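Local structure of SusD homolog (Bacteroides thetaiotaomicron, 3SGH) at residues K346-R349 and L350-E354; E321-F324 and L325-E328; L457-R461 and S462-N466; Q114-A117 and S118-P122. The protein probably binds glycans at the cell surface as a SusD-like outer membrane lipoprotein, delivering them for uptake by the bacterium. All coordinates share one frame; numbering follows the deposited sequence. Where two conformers were deposited one is given.

Interaction 1: residues K346-R349 and L350-E354; sequences KGVR and LSFEE
The Phe352 ring meets Val348 one helical turn back. The two side chains lie side by side and point the same way. CG1 of Val348 packs against the ring at CE1 of Phe352, 3.9 Å away. The carbonyl O of Val348 comes at the ring obliquely, 3.3 Å from CD1 of Phe352. That same oxygen accepts the backbone N-H of Phe352 in a nearly straight bond (172°). CG1 of Val348 stands anti to its backbone N (chi1 179°), and this carries it along the helix toward the ring. Tyr363 meets the Phe352 ring with the planes at about 55°. Pro265 and Ala360 also touch Phe352. With an alanine here, Val348 CG1 and Tyr363 would probably lose their aromatic partner and a gap would open between this helix and helix 360-364.

Leu350 reaches back over the preceding turn. Its CG lies 3.3 Å from Lys346 O, and its CD1 lies 4.1 Å from Lys346 CE. The two side chains cross at a slant. The lysine tail bends only at its last torsion, and NZ bonds to Glu221 O. Arg349 NH1 makes a salt bridge with Asp361, and Ser351 OG bonds to Arg266. Bonds from residue i+4 to residue i, including Glu353 N to Arg349 O at 2.9 Å, mark this as the last turns of a regular alpha-helix, 340-354, within the alpha-alpha superhelix.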
loop_
_atom_site.group_PDB
_atom_site.type_symbol
_atom_site.label_atom_id
_atom_site.label_comp_id
_atom_site.label_asym_id
_atom_site.label_seq_id
_atom_site.Cartn_x
_atom_site.Cartn_y
_atom_site.Cartn_z
ATOM N N LYS A 346 14.319 9.621 11.983
ATOM C CA LYS A 346 15.027 9.145 10.785
ATOM C C LYS A 346 14.048 9.045 9.622
ATOM O O LYS A 346 14.339 9.499 8.499
ATOM C CB LYS A 346 15.705 7.778 11.062
ATOM C CG LYS A 346 16.512 7.264 9.918
ATOM C CD LYS A 346 16.982 5.811 10.163
ATOM C CE LYS A 346 17.443 5.192 8.860
ATOM N NZ LYS A 346 18.752 5.711 8.418
ATOM N N GLY A 347 12.889 8.457 9.883
ATOM C CA GLY A 347 11.841 8.286 8.881
ATOM C C GLY A 347 11.369 9.609 8.293
ATOM O O GLY A 347 11.217 9.743 7.061
ATOM N N VAL A 348 11.116 10.578 9.168
ATOM C CA VAL A 348 10.637 11.896 8.725
ATOM C C VAL A 348 11.722 12.549 7.873
ATOM O O VAL A 348 11.443 13.063 6.791
ATOM C CB VAL A 348 10.275 12.803 9.901
ATOM C CG1 VAL A 348 9.818 14.168 9.391
ATOM C CG2 VAL A 348 9.155 12.145 10.731
ATOM N N ARG A 349 12.984 12.473 8.322
ATOM C CA ARG A 349 14.075 13.098 7.548
ATOM C C ARG A 349 14.300 12.393 6.191
ATOM O O ARG A 349 14.539 13.050 5.178
ATOM C CB ARG A 349 15.371 13.128 8.344
ATOM C CG ARG A 349 15.342 14.098 9.523
ATOM C CD ARG A 349 16.681 14.087 10.258
ATOM N NE ARG A 349 16.515 14.785 11.523
ATOM C CZ ARG A 349 16.534 16.098 11.642
ATOM N NH1 ARG A 349 16.770 16.859 10.582
ATOM N NH2 ARG A 349 16.345 16.654 12.834
ATOM N N LEU A 350 14.163 11.068 6.155
ATOM C CA LEU A 350 14.264 10.324 4.895
ATOM C C LEU A 350 13.169 10.710 3.913
ATOM O O LEU A 350 13.375 10.751 2.713
ATOM C CB LEU A 350 14.181 8.802 5.132
ATOM C CG LEU A 350 15.478 8.182 5.638
ATOM C CD1 LEU A 350 15.139 6.744 5.908
ATOM C CD2 LEU A 350 16.586 8.336 4.592
ATOM N N SER A 351 11.976 10.945 4.436
ATOM C CA SER A 351 10.820 11.288 3.609
ATOM C C SER A 351 11.027 12.642 2.968
ATOM O O SER A 351 10.774 12.826 1.770
ATOM C CB SER A 351 9.590 11.344 4.518
ATOM O OG SER A 351 8.462 11.773 3.797
ATOM N N PHE A 352 11.462 13.616 3.760
ATOM C CA PHE A 352 11.803 14.914 3.222
ATOM C C PHE A 352 12.895 14.778 2.172
ATOM O O PHE A 352 12.756 15.298 1.076
ATOM C CB PHE A 352 12.295 15.875 4.296
ATOM C CG PHE A 352 11.196 16.591 5.053
ATOM C CD1 PHE A 352 10.197 15.904 5.729
ATOM C CD2 PHE A 352 11.172 17.964 5.113
ATOM C CE1 PHE A 352 9.210 16.608 6.450
ATOM C CE2 PHE A 352 10.207 18.623 5.863
ATOM C CZ PHE A 352 9.233 17.953 6.502
ATOM N N GLU A 353 13.963 14.053 2.520
ATOM C CA GLU A 353 15.063 13.857 1.613
ATOM C C GLU A 353 14.630 13.200 0.297
ATOM O O GLU A 353 15.053 13.617 -0.779
ATOM C CB GLU A 353 16.191 13.035 2.271
ATOM C CG GLU A 353 17.434 13.026 1.394
ATOM C CD GLU A 353 18.580 12.232 1.998
ATOM O OE1 GLU A 353 18.359 11.593 3.062
ATOM O OE2 GLU A 353 19.677 12.239 1.380
ATOM N N GLU A 354 13.829 12.148 0.393
ATOM C CA GLU A 354 13.343 11.428 -0.771
ATOM C C GLU A 354 12.702 12.364 -1.796
ATOM O O GLU A 354 12.859 12.158 -3.015
ATOM C CB GLU A 354 12.287 10.419 -0.326
ATOM C CG GLU A 354 11.806 9.457 -1.381
ATOM C CD GLU A 354 12.827 8.363 -1.669
ATOM O OE1 GLU A 354 13.425 7.821 -0.700
ATOM O OE2 GLU A 354 12.994 8.021 -2.859
#

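Interaction 2: residues E321-F324 and L325-E328; sequences EAAF and LRAE
Ala322 O is gripped twice by Arg326. The backbone N of Arg326 donates to it at 3.2 Å, and the side-chain NE of Arg326 donates to Ala322 O at 3.0 Å. The two donors arrive from opposite faces of the carbonyl plane, and both stand well out of that plane. Seen from the arginine, Ala322 O lies at the guanidinium edge, in its plane. A bend at chi3 (-70°) folds the chain back so that NE faces its own helix. This bond helps fix the rotation of the guanidinium. NH1 of Arg326 is then held by a salt bridge to Glu221.

Leu325 leans on Glu321. Its CD1 sits 3.8 Å from Glu321 CG, and its CG is 3.1 Å from Glu321 O. The glutamate chain is extended, and OE2 pairs with Arg194. Glu328 is also extended. Its OE1 accepts from a water at 2.7 Å. The same water donates weakly to Phe324 O. Glu328 OE2 forms a salt bridge with Arg431. These buried carboxylates thus have charged partners, which would probably favour their ionised form.

Helix 319-331 is packed on several sides. Helix 181-198 meets Ala322, Leu325, Arg326 and Glu328. Helix 403-417 meets Phe324, Leu325 and Glu328, while helix 340-354 receives Phe324, Arg326 and Ala327.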
loop_
_atom_site.group_PDB
_atom_site.type_symbol
_atom_site.label_atom_id
_atom_site.label_comp_id
_atom_site.label_asym_id
_atom_site.label_seq_id
_atom_site.Cartn_x
_atom_site.Cartn_y
_atom_site.Cartn_z
ATOM N N GLU A 321 10.023 3.954 4.889
ATOM C CA GLU A 321 9.129 2.927 5.434
ATOM C C GLU A 321 9.894 2.005 6.379
ATOM O O GLU A 321 9.350 1.610 7.415
ATOM C CB GLU A 321 8.475 2.103 4.322
ATOM C CG GLU A 321 7.390 1.188 4.859
ATOM C CD GLU A 321 6.688 0.322 3.813
ATOM O OE1 GLU A 321 6.899 0.544 2.607
ATOM O OE2 GLU A 321 5.867 -0.538 4.230
ATOM N N ALA A 322 11.151 1.675 6.030
ATOM C CA ALA A 322 11.964 0.805 6.908
ATOM C C ALA A 322 12.224 1.433 8.267
ATOM O O ALA A 322 12.284 0.714 9.308
ATOM C CB ALA A 322 13.299 0.404 6.244
ATOM N N ALA A 323 12.388 2.749 8.291
ATOM C CA ALA A 323 12.612 3.456 9.553
ATOM C C ALA A 323 11.320 3.427 10.377
ATOM O O ALA A 323 11.336 3.124 11.569
ATOM C CB ALA A 323 13.061 4.859 9.293
ATOM N N PHE A 324 10.179 3.717 9.743
ATOM C CA PHE A 324 8.909 3.749 10.484
ATOM C C PHE A 324 8.463 2.370 10.947
ATOM O O PHE A 324 7.836 2.266 11.988
ATOM C CB PHE A 324 7.775 4.438 9.705
ATOM C CG PHE A 324 7.944 5.923 9.569
ATOM C CD1 PHE A 324 7.823 6.775 10.676
ATOM C CD2 PHE A 324 8.203 6.473 8.335
ATOM C CE1 PHE A 324 7.996 8.129 10.523
ATOM C CE2 PHE A 324 8.354 7.844 8.156
ATOM C CZ PHE A 324 8.258 8.679 9.249
ATOM N N LEU A 325 8.785 1.322 10.182
ATOM C CA LEU A 325 8.493 -0.054 10.607
ATOM C C LEU A 325 9.282 -0.382 11.887
ATOM O O LEU A 325 8.734 -0.942 12.862
ATOM C CB LEU A 325 8.849 -1.023 9.477
ATOM C CG LEU A 325 7.849 -1.004 8.287
ATOM C CD1 LEU A 325 8.450 -1.718 7.124
ATOM C CD2 LEU A 325 6.484 -1.577 8.666
ATOM N N ARG A 326 10.567 -0.003 11.896
ATOM C CA ARG A 326 11.432 -0.200 13.064
ATOM C C ARG A 326 10.977 0.652 14.245
ATOM O O ARG A 326 11.066 0.218 15.387
ATOM C CB ARG A 326 12.921 0.063 12.701
ATOM C CG ARG A 326 13.499 -1.065 11.847
ATOM C CD ARG A 326 14.937 -0.825 11.457
ATOM N NE ARG A 326 15.048 0.261 10.503
ATOM C CZ ARG A 326 16.195 0.759 10.052
ATOM N NH1 ARG A 326 17.356 0.254 10.462
ATOM N NH2 ARG A 326 16.192 1.744 9.176
ATOM N N ALA A 327 10.457 1.848 13.996
ATOM C CA ALA A 327 9.956 2.677 15.085
ATOM C C ALA A 327 8.813 1.953 15.778
ATOM O O ALA A 327 8.782 1.880 16.986
ATOM C CB ALA A 327 9.509 4.063 14.570
ATOM N N GLU A 328 7.863 1.417 14.988
ATOM C CA GLU A 328 6.742 0.687 15.542
ATOM C C GLU A 328 7.234 -0.563 16.289
ATOM O O GLU A 328 6.759 -0.840 17.365
ATOM C CB GLU A 328 5.669 0.330 14.488
ATOM C CG GLU A 328 4.494 -0.371 15.172
ATOM C CD GLU A 328 3.280 -0.630 14.299
ATOM O OE1 GLU A 328 3.340 -0.434 13.068
ATOM O OE2 GLU A 328 2.251 -1.066 14.909
HETATM O O HOH W 1 4.955 0.652 11.160
#

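Interaction 3: residues L457-R461 and S462-N466; sequences LRFTR and SEYNN
Thr460 is the N-cap of helix 461-466. Its OG1 accepts the backbone N-H of Glu463 at 3.2 Å. OG1 sits between the backbone N and the carbonyl carbon (chi1 68°), which turns it toward the first turn of the helix. Glu463 CG also packs against Thr460 OG1 at 3.2 Å. Thr460 O takes the backbone N of Tyr464 at 3.1 Å, in the carbonyl plane and nearly straight (167°). A second bond to this oxygen, from Glu463 N, is weak.

Tyr464 swings back over the entry to the helix. Its ring atom CE2 lies 3.9 Å from Phe459 CB, and the two side chains cross at a slant. Tyr464 OH comes to the edge of the Phe459 ring, near its plane. A leucine in its place would remove the hydroxyl, and Asp483 OD2 would probably lose a hydrogen-bond partner while the contact with Phe459 weakened.

The next shell positions these groups. Asp483 OD2 bonds to Tyr464 OH, and its OD1 takes the backbone N of Phe459. Val471 of helix 468-477 touches both aromatic residues. Tyr137 meets the Phe459 ring edge-to-face and bonds through its hydroxyl to Glu463 OE1. Arg461 forms a salt bridge with Glu70, and its backbone N bonds to Asp74.

On the exposed side, Asn465 lies against the aliphatic part of Arg461, with the amide and guanidinium planes 81° apart. Asn465 ND2 is 3.4 Å from Arg461 CG.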
loop_
_atom_site.group_PDB
_atom_site.type_symbol
_atom_site.label_atom_id
_atom_site.label_comp_id
_atom_site.label_asym_id
_atom_site.label_seq_id
_atom_site.Cartn_x
_atom_site.Cartn_y
_atom_site.Cartn_z
ATOM N N LEU A 457 -11.729 -7.001 0.273
ATOM C CA LEU A 457 -12.392 -7.317 -0.984
ATOM C C LEU A 457 -12.898 -8.765 -0.904
ATOM O O LEU A 457 -12.380 -9.557 -0.132
ATOM C CB LEU A 457 -11.421 -7.136 -2.157
ATOM C CG LEU A 457 -11.307 -5.711 -2.713
ATOM C CD1 LEU A 457 -11.042 -4.663 -1.642
ATOM C CD2 LEU A 457 -10.226 -5.680 -3.808
ATOM N N ARG A 458 -13.891 -9.095 -1.725
ATOM C CA ARG A 458 -14.495 -10.400 -1.751
ATOM C C ARG A 458 -13.803 -11.286 -2.780
ATOM O O ARG A 458 -13.082 -10.791 -3.666
ATOM C CB ARG A 458 -15.987 -10.281 -2.093
ATOM C CG ARG A 458 -16.812 -9.630 -0.997
ATOM C CD ARG A 458 -18.293 -9.480 -1.380
ATOM N NE ARG A 458 -18.423 -8.430 -2.410
ATOM C CZ ARG A 458 -18.569 -8.645 -3.714
ATOM N NH1 ARG A 458 -18.640 -9.880 -4.201
ATOM N NH2 ARG A 458 -18.630 -7.624 -4.558
ATOM N N PHE A 459 -14.052 -12.588 -2.645
ATOM C CA PHE A 459 -13.633 -13.597 -3.616
ATOM C C PHE A 459 -14.324 -13.278 -4.972
ATOM O O PHE A 459 -15.413 -12.671 -5.019
ATOM C CB PHE A 459 -13.998 -14.999 -3.101
ATOM C CG PHE A 459 -13.342 -15.377 -1.774
ATOM C CD1 PHE A 459 -12.047 -15.013 -1.494
ATOM C CD2 PHE A 459 -14.036 -16.150 -0.867
ATOM C CE1 PHE A 459 -11.428 -15.426 -0.308
ATOM C CE2 PHE A 459 -13.446 -16.570 0.312
ATOM C CZ PHE A 459 -12.163 -16.211 0.601
ATOM N N THR A 460 -13.691 -13.672 -6.069
ATOM C CA THR A 460 -14.163 -13.278 -7.390
ATOM C C THR A 460 -15.211 -14.191 -8.012
ATOM O O THR A 460 -15.298 -15.391 -7.696
ATOM C CB THR A 460 -13.000 -13.231 -8.384
ATOM O OG1 THR A 460 -12.532 -14.574 -8.593
ATOM C CG2 THR A 460 -11.863 -12.289 -7.863
ATOM N N ARG A 461 -15.987 -13.624 -8.936
ATOM C CA ARG A 461 -16.992 -14.401 -9.638
ATOM C C ARG A 461 -16.321 -15.513 -10.415
ATOM O O ARG A 461 -16.870 -16.627 -10.489
ATOM C CB ARG A 461 -17.895 -13.555 -10.566
ATOM C CG ARG A 461 -18.917 -14.476 -11.352
ATOM C CD ARG A 461 -20.095 -13.774 -12.049
ATOM N NE ARG A 461 -21.036 -13.303 -11.037
ATOM C CZ ARG A 461 -22.296 -13.693 -10.876
ATOM N NH1 ARG A 461 -22.909 -14.584 -11.688
ATOM N NH2 ARG A 461 -22.968 -13.151 -9.868
ATOM N N SER A 462 -15.148 -15.246 -11.004
ATOM C CA SER A 462 -14.495 -16.288 -11.828
ATOM C C SER A 462 -14.109 -17.503 -10.971
ATOM O O SER A 462 -14.122 -18.651 -11.437
ATOM C CB SER A 462 -13.304 -15.709 -12.620
ATOM O OG SER A 462 -12.199 -15.486 -11.747
ATOM N N GLU A 463 -13.801 -17.265 -9.710
ATOM C CA GLU A 463 -13.485 -18.361 -8.799
ATOM C C GLU A 463 -14.737 -19.160 -8.375
ATOM O O GLU A 463 -14.700 -20.404 -8.281
ATOM C CB GLU A 463 -12.702 -17.848 -7.606
ATOM C CG GLU A 463 -11.262 -17.489 -8.005
ATOM C CD GLU A 463 -10.417 -18.741 -8.172
ATOM O OE1 GLU A 463 -10.132 -19.373 -7.146
ATOM O OE2 GLU A 463 -10.054 -19.105 -9.321
ATOM N N TYR A 464 -15.825 -18.456 -8.084
ATOM C CA TYR A 464 -17.074 -19.154 -7.815
ATOM C C TYR A 464 -17.537 -20.005 -9.022
ATOM O O TYR A 464 -18.149 -21.051 -8.861
ATOM C CB TYR A 464 -18.174 -18.184 -7.391
ATOM C CG TYR A 464 -18.086 -17.728 -5.939
ATOM C CD1 TYR A 464 -18.566 -18.542 -4.908
ATOM C CD2 TYR A 464 -17.565 -16.492 -5.613
ATOM C CE1 TYR A 464 -18.499 -18.135 -3.592
ATOM C CE2 TYR A 464 -17.508 -16.047 -4.299
ATOM C CZ TYR A 464 -17.989 -16.879 -3.283
ATOM O OH TYR A 464 -17.953 -16.477 -1.967
ATOM N N ASN A 465 -17.224 -19.539 -10.225
ATOM C CA ASN A 465 -17.690 -20.183 -11.441
ATOM C C ASN A 465 -16.807 -21.372 -11.838
ATOM O O ASN A 465 -17.344 -22.414 -12.150
ATOM C CB ASN A 465 -17.749 -19.130 -12.582
ATOM C CG ASN A 465 -19.018 -18.308 -12.555
ATOM O OD1 ASN A 465 -19.992 -18.662 -11.887
ATOM N ND2 ASN A 465 -19.037 -17.243 -13.339
ATOM N N ASN A 466 -15.488 -21.208 -11.754
ATOM C CA ASN A 466 -14.507 -22.199 -12.221
ATOM C C ASN A 466 -13.718 -22.943 -11.165
ATOM O O ASN A 466 -13.004 -23.905 -11.486
ATOM C CB ASN A 466 -13.534 -21.530 -13.179
ATOM C CG ASN A 466 -14.253 -20.875 -14.335
ATOM O OD1 ASN A 466 -14.848 -21.564 -15.167
ATOM N ND2 ASN A 466 -14.226 -19.563 -14.372
#

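Interaction 4: residues Q114-A117 and S118-P122; sequences QLLA and SLQGP
Ser118 folds back on Gln114 and binds its carbonyl twice. The hydroxyl OG of Ser118 donates to Gln114 O at 2.8 Å. The backbone N of Ser118 reaches Gln114 O at 3.0 Å. The two come from opposite faces of the carbonyl plane. With OG beside the backbone N (chi1 -63°), the hydroxyl faces the previous turn. OG also bonds to Arg198, so the serine ties this helix to helix 181-198. Trp144 of helix 140-162 touches both Ser118 and Ala117.

Ala117 takes part mainly through its backbone. Its O accepts the N-H of Gly121 at 2.9 Å, and its CA makes a C-H...O contact of 3.6 Å with Gly121 O. Gly121 has positive phi (96°). At these backbone angles a CB would be jammed against the preceding carbonyl O, so the position calls for glycine.

Leu116 grips the last turn. Its O receives the backbone N of Gln120 at 2.9 Å, nearly along the C=O axis. A weak bond from Leu119 N also reaches it. CD1 of Leu116 lies 3.9 Å from Gln120 OE1. The other end of that amide, NE2 of Gln120, donates to Pro122 O at 2.9 Å, with the oxygen in the amide plane. This bond helps fix the rotation of the amide. Trp77 of helix 75-84 touches both Leu116 and Gln120.

The arrangement is a helix C-terminus at which a glycine of positive phi ends helix 100-120, and the chain leaves into the loop through Pro122.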
loop_
_atom_site.group_PDB
_atom_site.type_symbol
_atom_site.label_atom_id
_atom_site.label_comp_id
_atom_site.label_asym_id
_atom_site.label_seq_id
_atom_site.Cartn_x
_atom_site.Cartn_y
_atom_site.Cartn_z
ATOM N N GLN A 114 1.232 -10.980 -1.321
ATOM C CA GLN A 114 1.010 -10.367 -0.005
ATOM C C GLN A 114 0.010 -9.223 -0.126
ATOM O O GLN A 114 -0.807 -9.030 0.751
ATOM C CB GLN A 114 2.309 -9.928 0.670
ATOM C CG GLN A 114 3.148 -8.855 0.012
ATOM C CD GLN A 114 2.628 -7.427 0.203
ATOM O OE1 GLN A 114 2.098 -7.102 1.247
ATOM N NE2 GLN A 114 2.784 -6.585 -0.831
ATOM N N LEU A 115 0.062 -8.503 -1.253
ATOM C CA LEU A 115 -0.950 -7.521 -1.568
ATOM C C LEU A 115 -2.327 -8.161 -1.711
ATOM O O LEU A 115 -3.291 -7.690 -1.116
ATOM C CB LEU A 115 -0.608 -6.735 -2.826
ATOM C CG LEU A 115 -1.617 -5.690 -3.317
ATOM C CD1 LEU A 115 -2.011 -4.747 -2.218
ATOM C CD2 LEU A 115 -1.033 -4.957 -4.552
ATOM N N LEU A 116 -2.420 -9.264 -2.450
ATOM C CA LEU A 116 -3.732 -9.859 -2.696
ATOM C C LEU A 116 -4.276 -10.448 -1.383
ATOM O O LEU A 116 -5.471 -10.341 -1.087
ATOM C CB LEU A 116 -3.651 -10.891 -3.835
ATOM C CG LEU A 116 -4.999 -11.464 -4.299
ATOM C CD1 LEU A 116 -5.984 -10.326 -4.703
ATOM C CD2 LEU A 116 -4.819 -12.531 -5.445
ATOM N N ALA A 117 -3.409 -11.060 -0.576
ATOM C CA ALA A 117 -3.820 -11.585 0.747
ATOM C C ALA A 117 -4.306 -10.461 1.663
ATOM O O ALA A 117 -5.283 -10.655 2.404
ATOM C CB ALA A 117 -2.676 -12.361 1.450
ATOM N N SER A 118 -3.654 -9.307 1.589
ATOM C CA SER A 118 -4.038 -8.101 2.351
ATOM C C SER A 118 -5.351 -7.467 1.857
ATOM O O SER A 118 -5.948 -6.650 2.554
ATOM C CB SER A 118 -2.909 -7.095 2.335
ATOM O OG SER A 118 -1.768 -7.642 3.000
ATOM N N LEU A 119 -5.777 -7.837 0.649
ATOM C CA LEU A 119 -7.057 -7.441 0.104
ATOM C C LEU A 119 -8.189 -8.422 0.482
ATOM O O LEU A 119 -9.205 -7.993 1.014
ATOM C CB LEU A 119 -6.950 -7.333 -1.427
ATOM C CG LEU A 119 -6.161 -6.128 -1.951
ATOM C CD1 LEU A 119 -5.812 -6.235 -3.455
ATOM C CD2 LEU A 119 -6.961 -4.786 -1.711
ATOM N N GLN A 120 -8.059 -9.704 0.115
ATOM C CA GLN A 120 -9.178 -10.631 0.194
ATOM C C GLN A 120 -9.056 -11.708 1.256
ATOM O O GLN A 120 -10.046 -12.319 1.619
ATOM C CB GLN A 120 -9.431 -11.313 -1.164
ATOM C CG GLN A 120 -8.401 -12.278 -1.612
ATOM C CD GLN A 120 -8.875 -13.036 -2.834
ATOM O OE1 GLN A 120 -9.184 -12.431 -3.843
ATOM N NE2 GLN A 120 -9.007 -14.352 -2.717
ATOM N N GLY A 121 -7.856 -11.926 1.768
ATOM C CA GLY A 121 -7.636 -12.958 2.773
ATOM C C GLY A 121 -7.135 -14.252 2.157
ATOM O O GLY A 121 -6.098 -14.243 1.471
ATOM N N PRO A 122 -7.868 -15.374 2.367
ATOM C CA PRO A 122 -7.387 -16.617 1.756
ATOM C C PRO A 122 -7.146 -16.482 0.244
ATOM O O PRO A 122 -7.928 -15.861 -0.460
ATOM C CB PRO A 122 -8.538 -17.600 2.009
ATOM C CG PRO A 122 -9.197 -17.131 3.205
ATOM C CD PRO A 122 -9.102 -15.599 3.144
#

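The four contacts form two touching pairs. Interactions 1 and 2 lie on consecutive helices, with centres about 12 Å apart. The Phe324 ring tip packs on the 346-349 backbone, CZ lying 3.4 Å from Gly347 C. Interactions 3 and 4 have centres about 14 Å apart. They join through a probable hydrogen bond, Leu457 N to Leu119 O at 2.8 Å, and by Phe459 CD1 against Gln120 NE2 at 3.3 Å. Interactions 2 and 4 approach to about 8 Å between nearest atoms. Helix 181-198 bridges them, with Arg194 meeting Glu321 and Gln114. Interactions 1 and 3 are farthest apart, about 41 Å between centres, on opposite sides of the chain's centre.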